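PDB 4WD2: aromatic-amino-acid transaminase TyrB from Burkholderia cenocepacia K56-2Valvano, which probably catalyses the pyridoxal-phosphate-dependent transfer of amino groups between aromatic amino acids and 2-oxo acids. Local coordinates for residues I144-R147 / T151-T154; A119-R124 / E277-Q282. All blocks are in the same frame, centred on the assembly; numbering follows the deposited sequence. Where two conformers were deposited one is given.

Contact 1: I144-R147 / T151-T154; sequences IFER and TVNT
V152 of strand 152-159 reaches to the end of helix 141-147 and lodges its CG2 methyl between two consecutive helix residues, F145 and E146. The methyl is 3.6 Å from E146 CG, the tighter of its two apolar contacts. On the other flank V152 CG2 lies 3.8 Å from F145 CB; the phenyl ring beyond turns away from the strand, and F145 also packs on V131 and F150. With CG1 anti to the backbone N (chi1 166°), V152 CG2 lies anti to the carbonyl carbon and is the branch presented to the helix. The E146 chain runs across the valine at about a right angle, its methylenes extended beyond CG (chi2 -170°), which carries the carboxylate past V152 CB toward the strand backbone.

There the polar link is indirect. A water gives a hydrogen bond to E146 OE2 at 2.6 Å and accepts one from V152 N at 2.9 Å, bridging helix side chain and strand amide where no direct bond is made. The same OE2 has a salt bridge to R142 one turn earlier in the helix; R142 NH1 also bonds V152 O, so carboxylate, arginine and water together tie down both polar backbone atoms of V152. The nearby positive charge would tend to keep the glutamate ionised.

V152 further rests on V131 and L133 of the adjacent parallel strand. Helix 141-147 packing on the strands it connects, 131-135 and 152-159, makes this the closing half of a beta-alpha-beta unit in the large mixed sheet of a class I/II aminotransferase.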
ATOM      1  N   ILE A 144     -12.594  -7.194  -2.853  1.00  9.95           N
ATOM      2  CA  ILE A 144     -12.232  -6.047  -2.028  1.00  8.93           C
ATOM      3  C   ILE A 144     -13.385  -5.633  -1.108  1.00 10.35           C
ATOM      4  O   ILE A 144     -13.199  -5.481   0.097  1.00 11.87           O
ATOM      5  CB  ILE A 144     -11.791  -4.846  -2.899  1.00 10.60           C
ATOM      6  CG1 ILE A 144     -10.467  -5.156  -3.603  1.00 12.19           C
ATOM      7  CG2 ILE A 144     -11.627  -3.591  -2.057  1.00  9.97           C
ATOM      8  CD1 ILE A 144     -10.048  -4.097  -4.624  1.00 12.30           C
ATOM      9  N   PHE A 145     -14.588  -5.482  -1.653  1.00 10.23           N
ATOM     10  CA  PHE A 145     -15.690  -4.979  -0.835  1.00 10.18           C
ATOM     11  C   PHE A 145     -16.257  -6.017   0.144  1.00  9.33           C
ATOM     12  O   PHE A 145     -16.631  -5.672   1.265  1.00 10.29           O
ATOM     13  CB  PHE A 145     -16.785  -4.416  -1.741  1.00 11.07           C
ATOM     14  CG  PHE A 145     -16.449  -3.062  -2.288  1.00 11.58           C
ATOM     15  CD1 PHE A 145     -16.754  -1.918  -1.570  1.00 11.31           C
ATOM     16  CD2 PHE A 145     -15.788  -2.933  -3.497  1.00 11.72           C
ATOM     17  CE1 PHE A 145     -16.429  -0.663  -2.065  1.00 11.34           C
ATOM     18  CE2 PHE A 145     -15.453  -1.681  -3.991  1.00 11.32           C
ATOM     19  CZ  PHE A 145     -15.775  -0.548  -3.280  1.00 10.99           C
ATOM     20  N   GLU A 146     -16.296  -7.285  -0.244  1.00 10.48           N
ATOM     21  CA  GLU A 146     -16.708  -8.315   0.706  1.00 12.14           C
ATOM     22  C   GLU A 146     -15.693  -8.457   1.856  1.00 12.60           C
ATOM     23  O   GLU A 146     -16.077  -8.595   3.016  1.00 11.11           O
ATOM     24  CB  GLU A 146     -16.910  -9.658  -0.004  1.00 13.66           C
ATOM     25  CG  GLU A 146     -18.192  -9.750  -0.821  1.00 13.10           C
ATOM     26  CD  GLU A 146     -18.473 -11.161  -1.317  1.00 16.33           C
ATOM     27  OE1 GLU A 146     -17.584 -12.031  -1.175  1.00 17.52           O
ATOM     28  OE2 GLU A 146     -19.582 -11.406  -1.841  1.00 15.84           O
ATOM     29  N   ARG A 147     -14.399  -8.410   1.546  1.00 11.12           N
ATOM     30  CA  ARG A 147     -13.383  -8.501   2.593  1.00 13.07           C
ATOM     31  C   ARG A 147     -13.357  -7.236   3.461  1.00 13.82           C
ATOM     32  O   ARG A 147     -12.893  -7.269   4.597  1.00 15.33           O
ATOM     33  CB  ARG A 147     -12.004  -8.765   1.981  1.00 12.22           C
ATOM     34  CG  ARG A 147     -11.835 -10.175   1.419  1.00 12.25           C
ATOM     35  CD  ARG A 147     -11.842 -11.215   2.541  1.00 14.68           C
ATOM     36  NE  ARG A 147     -11.700 -12.582   2.047  1.00 16.57           N
ATOM     37  CZ  ARG A 147     -10.542 -13.226   1.923  1.00 18.07           C
ATOM     38  NH1 ARG A 147     -10.518 -14.468   1.462  1.00 20.66           N
ATOM     39  NH2 ARG A 147      -9.406 -12.631   2.250  1.00 17.36           N
ATOM     40  N   THR A 151     -21.896  -6.757   2.219  1.00 13.51           N
ATOM     41  CA  THR A 151     -22.685  -7.649   1.382  1.00 13.08           C
ATOM     42  C   THR A 151     -22.695  -7.077  -0.032  1.00 13.32           C
ATOM     43  O   THR A 151     -23.008  -5.903  -0.240  1.00 10.69           O
ATOM     44  CB  THR A 151     -24.126  -7.796   1.892  1.00 13.11           C
ATOM     45  OG1 THR A 151     -24.113  -8.293   3.235  1.00 13.92           O
ATOM     46  CG2 THR A 151     -24.909  -8.750   1.013  1.00 12.88           C
ATOM     47  N   VAL A 152     -22.342  -7.906  -1.003  1.00 14.18           N
ATOM     48  CA  VAL A 152     -22.164  -7.427  -2.362  1.00 13.03           C
ATOM     49  C   VAL A 152     -23.174  -8.068  -3.307  1.00 13.67           C
ATOM     50  O   VAL A 152     -23.314  -9.293  -3.355  1.00 14.61           O
ATOM     51  CB  VAL A 152     -20.733  -7.693  -2.861  1.00 11.43           C
ATOM     52  CG1 VAL A 152     -20.652  -7.521  -4.365  1.00 11.25           C
ATOM     53  CG2 VAL A 152     -19.741  -6.775  -2.152  1.00 10.33           C
ATOM     54  N   ASN A 153     -23.881  -7.218  -4.045  1.00 13.54           N
ATOM     55  CA  ASN A 153     -24.896  -7.652  -4.993  1.00 13.32           C
ATOM     56  C   ASN A 153     -24.597  -7.166  -6.410  1.00 12.59           C
ATOM     57  O   ASN A 153     -23.629  -6.444  -6.641  1.00  9.89           O
ATOM     58  CB  ASN A 153     -26.275  -7.154  -4.550  1.00 13.16           C
ATOM     59  CG  ASN A 153     -26.524  -7.370  -3.063  1.00 13.34           C
ATOM     60  OD1 ASN A 153     -26.799  -8.489  -2.621  1.00 14.30           O
ATOM     61  ND2 ASN A 153     -26.442  -6.293  -2.285  1.00 13.26           N
ATOM     62  N   THR A 154     -25.434  -7.569  -7.362  1.00 14.20           N
ATOM     63  CA  THR A 154     -25.237  -7.183  -8.753  1.00 13.78           C
ATOM     64  C   THR A 154     -26.463  -6.480  -9.326  1.00 12.87           C
ATOM     65  O   THR A 154     -27.570  -6.611  -8.802  1.00 12.92           O
ATOM     66  CB  THR A 154     -24.907  -8.406  -9.639  1.00 13.85           C
ATOM     67  OG1 THR A 154     -26.076  -9.218  -9.797  1.00 14.69           O
ATOM     68  CG2 THR A 154     -23.814  -9.239  -9.011  1.00 14.26           C
TER
HETATM   69  O   HOH W   1     -21.696 -10.709  -0.595  1.00 15.35           O

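Contact 2: A119-R124 / E277-Q282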
ATOM      1  N   ALA A 119     -13.653   1.894   0.509  1.00  8.49           N
ATOM      2  CA  ALA A 119     -14.461   0.851   1.148  1.00  9.24           C
ATOM      3  C   ALA A 119     -14.353   0.870   2.675  1.00 10.32           C
ATOM      4  O   ALA A 119     -15.360   0.714   3.376  1.00 12.03           O
ATOM      5  CB  ALA A 119     -14.065  -0.537   0.617  1.00  7.71           C
ATOM      6  N   ASP A 120     -13.138   1.037   3.190  1.00 10.33           N
ATOM      7  CA  ASP A 120     -12.922   1.040   4.637  1.00 11.73           C
ATOM      8  C   ASP A 120     -13.583   2.263   5.305  1.00 12.00           C
ATOM      9  O   ASP A 120     -14.161   2.155   6.387  1.00 12.85           O
ATOM     10  CB  ASP A 120     -11.419   0.999   4.959  1.00 12.13           C
ATOM     11  CG  ASP A 120     -10.808  -0.400   4.793  1.00 14.24           C
ATOM     12  OD1 ASP A 120     -11.562  -1.378   4.599  1.00 15.14           O
ATOM     13  OD2 ASP A 120      -9.568  -0.525   4.879  1.00 15.04           O
ATOM     14  N   PHE A 121     -13.472   3.421   4.663  1.00 10.08           N
ATOM     15  CA  PHE A 121     -14.164   4.635   5.105  1.00 10.59           C
ATOM     16  C   PHE A 121     -15.684   4.439   5.082  1.00 10.92           C
ATOM     17  O   PHE A 121     -16.371   4.764   6.047  1.00 12.60           O
ATOM     18  CB  PHE A 121     -13.756   5.833   4.219  1.00 10.90           C
ATOM     19  CG  PHE A 121     -14.684   7.031   4.314  1.00 11.64           C
ATOM     20  CD1 PHE A 121     -14.649   7.874   5.417  1.00 12.65           C
ATOM     21  CD2 PHE A 121     -15.565   7.326   3.287  1.00 11.07           C
ATOM     22  CE1 PHE A 121     -15.494   8.975   5.503  1.00 11.01           C
ATOM     23  CE2 PHE A 121     -16.411   8.426   3.365  1.00 11.06           C
ATOM     24  CZ  PHE A 121     -16.372   9.252   4.472  1.00 10.64           C
ATOM     25  N   LEU A 122     -16.202   3.900   3.983  1.00  9.47           N
ATOM     26  CA  LEU A 122     -17.637   3.684   3.843  1.00  9.72           C
ATOM     27  C   LEU A 122     -18.196   2.677   4.849  1.00 10.50           C
ATOM     28  O   LEU A 122     -19.289   2.869   5.373  1.00 11.43           O
ATOM     29  CB  LEU A 122     -17.971   3.228   2.424  1.00  9.68           C
ATOM     30  CG  LEU A 122     -17.873   4.262   1.298  1.00  9.08           C
ATOM     31  CD1 LEU A 122     -18.108   3.598  -0.044  1.00  9.31           C
ATOM     32  CD2 LEU A 122     -18.863   5.407   1.513  1.00  8.94           C
ATOM     33  N   LYS A 123     -17.457   1.607   5.116  1.00 12.51           N
ATOM     34  CA  LYS A 123     -17.902   0.590   6.079  1.00 13.03           C
ATOM     35  C   LYS A 123     -18.039   1.182   7.470  1.00 13.00           C
ATOM     36  O   LYS A 123     -18.942   0.827   8.231  1.00 12.37           O
ATOM     37  CB  LYS A 123     -16.935  -0.596   6.105  1.00 14.15           C
ATOM     38  CG  LYS A 123     -17.317  -1.697   7.086  1.00 16.97           C
ATOM     39  CD  LYS A 123     -18.693  -2.275   6.747  1.00 18.70           C
ATOM     40  CE  LYS A 123     -19.142  -3.289   7.791  1.00 20.84           C
ATOM     41  NZ  LYS A 123     -20.422  -3.943   7.389  1.00 22.10           N
ATOM     42  N   ARG A 124     -17.141   2.106   7.787  1.00 13.23           N
ATOM     43  CA  ARG A 124     -17.090   2.696   9.110  1.00 17.05           C
ATOM     44  C   ARG A 124     -18.249   3.659   9.324  1.00 17.09           C
ATOM     45  O   ARG A 124     -18.796   3.739  10.428  1.00 18.11           O
ATOM     46  CB  ARG A 124     -15.747   3.404   9.319  1.00 18.98           C
ATOM     47  CG  ARG A 124     -15.586   3.992  10.691  1.00 23.01           C
ATOM     48  CD  ARG A 124     -14.135   4.023  11.131  1.00 25.72           C
ATOM     49  NE  ARG A 124     -14.024   4.713  12.408  1.00 29.61           N
ATOM     50  CZ  ARG A 124     -13.756   6.006  12.523  1.00 30.93           C
ATOM     51  NH1 ARG A 124     -13.541   6.729  11.434  1.00 31.64           N
ATOM     52  NH2 ARG A 124     -13.682   6.570  13.718  1.00 32.64           N
ATOM     53  N   GLU A 277     -13.315  18.437   4.122  1.00 10.69           N
ATOM     54  CA  GLU A 277     -12.159  18.403   5.006  0.66 12.09           C
ATOM     55  C   GLU A 277     -12.323  17.341   6.109  1.00 12.34           C
ATOM     56  O   GLU A 277     -11.359  16.689   6.499  1.00 11.70           O
ATOM     57  CB  GLU A 277     -11.913  19.804   5.580  0.66 12.53           C
ATOM     58  CG  GLU A 277     -11.059  20.678   4.636  0.66 12.66           C
ATOM     59  CD  GLU A 277     -11.480  22.146   4.563  0.66 13.04           C
ATOM     60  OE1 GLU A 277     -11.781  22.606   3.441  0.66 11.11           O
ATOM     61  OE2 GLU A 277     -11.474  22.848   5.602  0.66 10.39           O
ATOM     62  N   ARG A 278     -13.546  17.155   6.595  1.00 12.45           N
ATOM     63  CA  ARG A 278     -13.790  16.116   7.593  1.00 11.11           C
ATOM     64  C   ARG A 278     -13.610  14.750   6.941  1.00 11.14           C
ATOM     65  O   ARG A 278     -13.010  13.844   7.526  1.00 12.73           O
ATOM     66  CB  ARG A 278     -15.189  16.226   8.208  1.00 10.58           C
ATOM     67  CG  ARG A 278     -15.446  17.528   8.952  1.00 11.84           C
ATOM     68  CD  ARG A 278     -16.725  17.467   9.779  1.00 13.74           C
ATOM     69  NE  ARG A 278     -17.858  16.921   9.031  1.00 13.54           N
ATOM     70  CZ  ARG A 278     -18.718  17.646   8.322  1.00 13.64           C
ATOM     71  NH1 ARG A 278     -18.586  18.965   8.245  1.00 13.89           N
ATOM     72  NH2 ARG A 278     -19.709  17.051   7.676  1.00 12.86           N
ATOM     73  N   VAL A 279     -14.125  14.610   5.723  1.00 10.13           N
ATOM     74  CA  VAL A 279     -13.984  13.360   4.989  1.00 10.27           C
ATOM     75  C   VAL A 279     -12.506  13.067   4.710  1.00  9.02           C
ATOM     76  O   VAL A 279     -12.057  11.941   4.911  1.00  8.29           O
ATOM     77  CB  VAL A 279     -14.787  13.379   3.677  1.00  9.68           C
ATOM     78  CG1 VAL A 279     -14.338  12.268   2.743  1.00  7.82           C
ATOM     79  CG2 VAL A 279     -16.273  13.257   3.975  1.00  8.39           C
ATOM     80  N   LEU A 280     -11.746  14.075   4.282  1.00  9.32           N
ATOM     81  CA  LEU A 280     -10.329  13.858   3.974  1.00 10.62           C
ATOM     82  C   LEU A 280      -9.583  13.327   5.196  1.00 11.04           C
ATOM     83  O   LEU A 280      -8.736  12.440   5.081  1.00 12.07           O
ATOM     84  CB  LEU A 280      -9.663  15.145   3.470  1.00 12.97           C
ATOM     85  CG  LEU A 280      -8.211  14.984   2.987  1.00 13.37           C
ATOM     86  CD1 LEU A 280      -8.129  14.061   1.781  1.00 11.11           C
ATOM     87  CD2 LEU A 280      -7.562  16.327   2.668  1.00 15.13           C
ATOM     88  N   GLY A 281      -9.910  13.864   6.367  1.00 12.12           N
ATOM     89  CA  GLY A 281      -9.298  13.418   7.605  1.00 10.86           C
ATOM     90  C   GLY A 281      -9.601  11.963   7.917  1.00 11.07           C
ATOM     91  O   GLY A 281      -8.747  11.242   8.438  1.00 11.07           O
ATOM     92  N   GLN A 282     -10.821  11.522   7.615  1.00 10.58           N
ATOM     93  CA  GLN A 282     -11.194  10.145   7.907  1.00 11.15           C
ATOM     94  C   GLN A 282     -10.658   9.196   6.841  1.00 11.16           C
ATOM     95  O   GLN A 282     -10.439   8.016   7.112  1.00 11.40           O
ATOM     96  CB  GLN A 282     -12.714  10.002   8.046  1.00 10.58           C
ATOM     97  CG  GLN A 282     -13.297  10.783   9.231  1.00 11.53           C
ATOM     98  CD  GLN A 282     -12.684  10.386  10.571  1.00 13.65           C
ATOM     99  OE1 GLN A 282     -12.163   9.277  10.737  1.00 13.99           O
ATOM    100  NE2 GLN A 282     -12.747  11.297  11.538  1.00 15.11           N
TER
HETATM  101  O   HOH W   2     -11.633   6.168   8.853  1.00 34.15           O
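Helices 119-124 and 277-282 are steeply inclined to each other, their N-to-C directions 111° apart and their axes no nearer than 11.1 Å, with F121 and Q282 the closest pair of residues by CA. The distance is spanned chiefly by F121, R124 and Q282. F121, its CG anti to the backbone N (chi1 163°), directs its ring toward helix 277-282 so that the far end, CZ, meets V279 CG1 at 4.0 Å and the second methyl, CG2, at the same separation. Q282 comes to a different part of the ring: its CB sits at the edge near the ring plane, 3.9 Å from F121 CD1 and equally close to CE1.

One turn on, R124, extended from CG to NE, crosses Q282 at about a right angle. Its NH1 donates to Q282 OE1 at 3.0 Å with a bent N-H...O angle of 144°. The donor stands well above the amide's carbonyl plane, while OE1 lies near the guanidinium plane at its edge. A water accepting a weak bond from R124 NH1 donates to Q282 O at 2.8 Å, joining the arginine to the backbone as well. With OE1 taking R124 NH1 and NE2 giving to D14 O of the second subunit, both ends of the amide are bonded, consistent with a defined flip.

I13 of that subunit packs on both F121 and Q282, and its F10 packs on V279, so the partner's N-terminal region covers this junction. On the intrachain side, L122 of helix 110-125 rests on strand 215-220 of the large sheet, while V279 of helix 273-288 touches C270, just after strand 264-269.

In the fold
The centres of contacts 1 and 2 lie about 18 Å apart within the same aminotransferase fold. Along the chain, helix segment 119-124 comes first, both halves of contact 1 follow, and 277-282 comes last; contact 1 is thus local, whereas contact 2 brings together distant parts of the sequence. The two meet directly where F145 CE1 packs 3.6 Å from A119 CB, joining helix 141-147 to helix 110-125. Contact 1 includes strand 152-159 of the large mixed sheet, and helix 110-125 of contact 2 packs on strand 215-220 of the same sheet. Both also reach the second subunit, linking the helical layer of this fold to the dimer interface.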